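Local coordinates for calreticulin, putative (Trypanosoma cruzi, PDB 5HCF), which probably acts as a lectin-like chaperone of the endoplasmic reticulum, binding carbohydrate and peptide through a globular domain of legume lectin fold, at residues L54-E65 against H202-I213. Residues are numbered along the deposited sequence; the frame is centred on the assembly and turned at random. Where two conformers were deposited one is given.
Sequences LSTAFPTPINNE and HKVPEPLTHVGI
The ring of F58 lies across the backbone of 208-211, with H210 CA over one face near the rim and CD1 of I62 over the centre of the opposite face. With CG anti to the carbonyl carbon (chi1 -56°), the end of the ring comes toward 208-211, where CE2 meets L208 CB and CE1 meets V211 CB, each at 4.0 Å. A flat aromatic suits this corner, where the chain turns at P59 and T60; F4 meets the ring edge-to-face (T-shaped), and I229 of strand 223-230 also touches it.

Before the corner, 54-58 pairs antiparallel with 208-213, and V211 N and T56 O bond at 3.1 Å. T56 CG2 and V211 CG1 run side by side, while T56 OG1 turns to the carbonyl of H13. On the face that carries S55 and A57, H210 CD2 lies 3.3 Å from A57 CB, a methyl small enough to sit beside the imidazole. T209 and H210 form a classic bulge opposite L91. T209 O still accepts F58 N, but from 38° above its carbonyl plane. Past the corner, I62 and L208 exchange two backbone hydrogen bonds, and their side chains lie on the same face as those of T56 and V211.

The far end is held by the amide of N64. OD1 takes V204 N on an in-plane lone pair at 3.1 Å and nearly straight (177°), while ND2 gives to H202 O at 2.9 Å from above that carbonyl plane. Asparagine fits because one short, flat group both donates and accepts, as a peptide group does. The contact thus passes from backbone pairing in what is, as in calreticulins, probably the concave sheet to a loop-to-loop link whose direction is set mainly by the bond to V204 N.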
# COMPACT_ATOMS: atom_id res chain seq x y z
N LEU A 54 -11.71 3.37 6.38
CA LEU A 54 -11.98 2.24 7.27
C LEU A 54 -10.68 1.52 7.62
O LEU A 54 -9.71 1.54 6.85
CB LEU A 54 -13.00 1.29 6.62
CG LEU A 54 -12.75 0.76 5.20
CD1 LEU A 54 -11.73 -0.35 5.17
CD2 LEU A 54 -14.06 0.29 4.58
N SER A 55 -10.66 0.89 8.79
CA SER A 55 -9.42 0.35 9.34
C SER A 55 -9.68 -0.89 10.19
O SER A 55 -10.80 -1.16 10.60
CB SER A 55 -8.70 1.41 10.18
OG SER A 55 -9.60 2.09 11.04
N THR A 56 -8.61 -1.65 10.43
CA THR A 56 -8.68 -2.78 11.33
C THR A 56 -7.39 -2.85 12.14
O THR A 56 -6.35 -2.38 11.69
CB THR A 56 -8.91 -4.11 10.58
OG1 THR A 56 -9.22 -5.15 11.52
CG2 THR A 56 -7.67 -4.50 9.79
N ALA A 57 -7.47 -3.42 13.33
CA ALA A 57 -6.31 -3.49 14.21
C ALA A 57 -5.58 -4.82 14.04
O ALA A 57 -6.21 -5.87 13.90
CB ALA A 57 -6.73 -3.30 15.66
N PHE A 58 -4.25 -4.75 14.02
CA PHE A 58 -3.44 -5.96 14.04
C PHE A 58 -3.71 -6.70 15.34
O PHE A 58 -3.79 -6.08 16.40
CB PHE A 58 -1.95 -5.62 13.92
CG PHE A 58 -1.60 -4.81 12.70
CD1 PHE A 58 -2.01 -5.21 11.43
CD2 PHE A 58 -0.85 -3.65 12.81
CE1 PHE A 58 -1.69 -4.47 10.31
CE2 PHE A 58 -0.52 -2.90 11.69
CZ PHE A 58 -0.94 -3.31 10.44
N PRO A 59 -3.83 -8.03 15.28
CA PRO A 59 -4.07 -8.82 16.49
C PRO A 59 -2.95 -8.61 17.50
O PRO A 59 -3.18 -8.53 18.70
CB PRO A 59 -4.10 -10.27 15.98
CG PRO A 59 -4.25 -10.18 14.50
CD PRO A 59 -3.65 -8.87 14.08
N THR A 60 -1.73 -8.50 16.98
CA THR A 60 -0.57 -8.13 17.78
C THR A 60 0.16 -6.98 17.10
O THR A 60 0.34 -7.00 15.88
CB THR A 60 0.39 -9.32 17.99
OG1 THR A 60 -0.35 -10.47 18.40
CG2 THR A 60 1.44 -8.99 19.04
N PRO A 61 0.59 -5.98 17.88
CA PRO A 61 1.31 -4.84 17.31
C PRO A 61 2.57 -5.30 16.60
O PRO A 61 3.16 -6.30 17.00
CB PRO A 61 1.64 -3.98 18.53
CG PRO A 61 0.63 -4.37 19.56
CD PRO A 61 0.37 -5.83 19.33
N ILE A 62 2.98 -4.57 15.57
CA ILE A 62 4.06 -5.02 14.69
C ILE A 62 5.30 -4.14 14.80
O ILE A 62 5.23 -2.92 14.65
CB ILE A 62 3.59 -5.06 13.22
CG1 ILE A 62 2.46 -6.07 13.05
CG2 ILE A 62 4.75 -5.40 12.29
CD1 ILE A 62 1.78 -6.00 11.69
N ASN A 63 6.44 -4.76 15.07
CA ASN A 63 7.71 -4.05 15.09
C ASN A 63 8.68 -4.64 14.08
O ASN A 63 8.44 -5.72 13.53
CB ASN A 63 8.32 -4.08 16.50
CG ASN A 63 8.95 -2.76 16.88
OD1 ASN A 63 9.75 -2.20 16.13
ND2 ASN A 63 8.60 -2.26 18.06
N ASN A 64 9.79 -3.94 13.85
CA ASN A 64 10.81 -4.42 12.93
C ASN A 64 12.22 -4.06 13.39
O ASN A 64 13.05 -3.64 12.59
CB ASN A 64 10.55 -3.88 11.52
CG ASN A 64 10.55 -2.37 11.46
OD1 ASN A 64 10.13 -1.71 12.41
ND2 ASN A 64 11.03 -1.81 10.36
N GLU A 65 12.50 -4.23 14.68
CA GLU A 65 13.84 -3.94 15.19
C GLU A 65 14.85 -4.97 14.67
O GLU A 65 14.70 -6.16 14.92
CB GLU A 65 13.84 -3.94 16.72
CG GLU A 65 15.04 -3.23 17.31
CD GLU A 65 15.03 -3.23 18.81
OE1 GLU A 65 16.13 -3.20 19.41
OE2 GLU A 65 13.93 -3.25 19.40
N HIS A 202 14.92 2.44 8.71
CA HIS A 202 13.95 1.39 8.40
C HIS A 202 12.95 1.15 9.53
O HIS A 202 11.83 0.72 9.29
CB HIS A 202 14.68 0.09 8.10
CG HIS A 202 15.10 -0.66 9.32
ND1 HIS A 202 14.30 -1.60 9.93
CD2 HIS A 202 16.23 -0.59 10.07
CE1 HIS A 202 14.93 -2.09 10.99
NE2 HIS A 202 16.10 -1.49 11.10
N LYS A 203 13.37 1.44 10.76
CA LYS A 203 12.59 1.09 11.94
C LYS A 203 11.40 1.99 12.19
O LYS A 203 11.48 3.21 12.09
CB LYS A 203 13.50 1.08 13.17
CG LYS A 203 12.90 0.48 14.43
CD LYS A 203 13.83 0.71 15.61
CE LYS A 203 13.75 2.16 16.10
NZ LYS A 203 12.68 2.45 17.08
N VAL A 204 10.28 1.37 12.53
CA VAL A 204 9.09 2.11 12.91
C VAL A 204 9.36 2.85 14.22
O VAL A 204 9.89 2.26 15.16
CB VAL A 204 7.87 1.18 13.07
CG1 VAL A 204 7.51 0.54 11.74
CG2 VAL A 204 8.14 0.12 14.13
N PRO A 205 9.03 4.15 14.26
CA PRO A 205 9.28 4.94 15.47
C PRO A 205 8.47 4.41 16.65
O PRO A 205 9.01 4.19 17.72
CB PRO A 205 8.84 6.35 15.07
CG PRO A 205 7.88 6.15 13.97
CD PRO A 205 8.31 4.91 13.23
N GLU A 206 7.17 4.21 16.42
CA GLU A 206 6.33 3.53 17.39
C GLU A 206 5.84 2.23 16.78
O GLU A 206 5.87 2.08 15.56
CB GLU A 206 5.15 4.41 17.82
CG GLU A 206 5.55 5.69 18.55
CD GLU A 206 6.53 5.43 19.69
OE1 GLU A 206 6.48 4.33 20.29
OE2 GLU A 206 7.34 6.33 20.00
N PRO A 207 5.41 1.28 17.62
CA PRO A 207 4.86 0.03 17.07
C PRO A 207 3.63 0.28 16.19
O PRO A 207 2.86 1.20 16.46
CB PRO A 207 4.50 -0.77 18.32
CG PRO A 207 4.32 0.24 19.39
CD PRO A 207 5.26 1.37 19.08
N LEU A 208 3.47 -0.54 15.16
CA LEU A 208 2.36 -0.38 14.23
C LEU A 208 1.14 -1.12 14.74
O LEU A 208 1.24 -2.26 15.18
CB LEU A 208 2.74 -0.89 12.83
CG LEU A 208 3.91 -0.20 12.14
CD1 LEU A 208 4.19 -0.82 10.78
CD2 LEU A 208 3.64 1.29 12.02
N THR A 209 -0.02 -0.49 14.66
CA THR A 209 -1.18 -0.99 15.37
C THR A 209 -2.42 -1.17 14.48
O THR A 209 -3.28 -1.99 14.77
CB THR A 209 -1.54 -0.06 16.54
OG1 THR A 209 -2.40 -0.74 17.45
CG2 THR A 209 -2.22 1.19 16.03
N HIS A 210 -2.50 -0.41 13.39
CA HIS A 210 -3.63 -0.53 12.47
C HIS A 210 -3.21 -0.52 11.01
O HIS A 210 -2.16 0.03 10.65
CB HIS A 210 -4.64 0.60 12.69
CG HIS A 210 -5.33 0.57 14.01
ND1 HIS A 210 -5.01 1.42 15.04
CD2 HIS A 210 -6.35 -0.20 14.46
CE1 HIS A 210 -5.79 1.17 16.08
NE2 HIS A 210 -6.61 0.19 15.75
N VAL A 211 -4.02 -1.14 10.16
CA VAL A 211 -3.97 -0.89 8.73
C VAL A 211 -5.25 -0.15 8.36
O VAL A 211 -6.33 -0.48 8.84
CB VAL A 211 -3.84 -2.19 7.90
CG1 VAL A 211 -5.05 -3.08 8.11
CG2 VAL A 211 -3.68 -1.86 6.43
N GLY A 212 -5.13 0.86 7.50
CA GLY A 212 -6.30 1.62 7.10
C GLY A 212 -6.33 1.91 5.61
O GLY A 212 -5.30 2.05 4.97
N ILE A 213 -7.54 2.00 5.08
CA ILE A 213 -7.74 2.43 3.70
C ILE A 213 -8.38 3.80 3.70
O ILE A 213 -9.54 3.96 4.09
CB ILE A 213 -8.60 1.45 2.90
CG1 ILE A 213 -7.80 0.19 2.58
CG2 ILE A 213 -9.07 2.08 1.61
CD1 ILE A 213 -8.64 -0.99 2.13
O HOH W 1 12.62 -3.48 8.66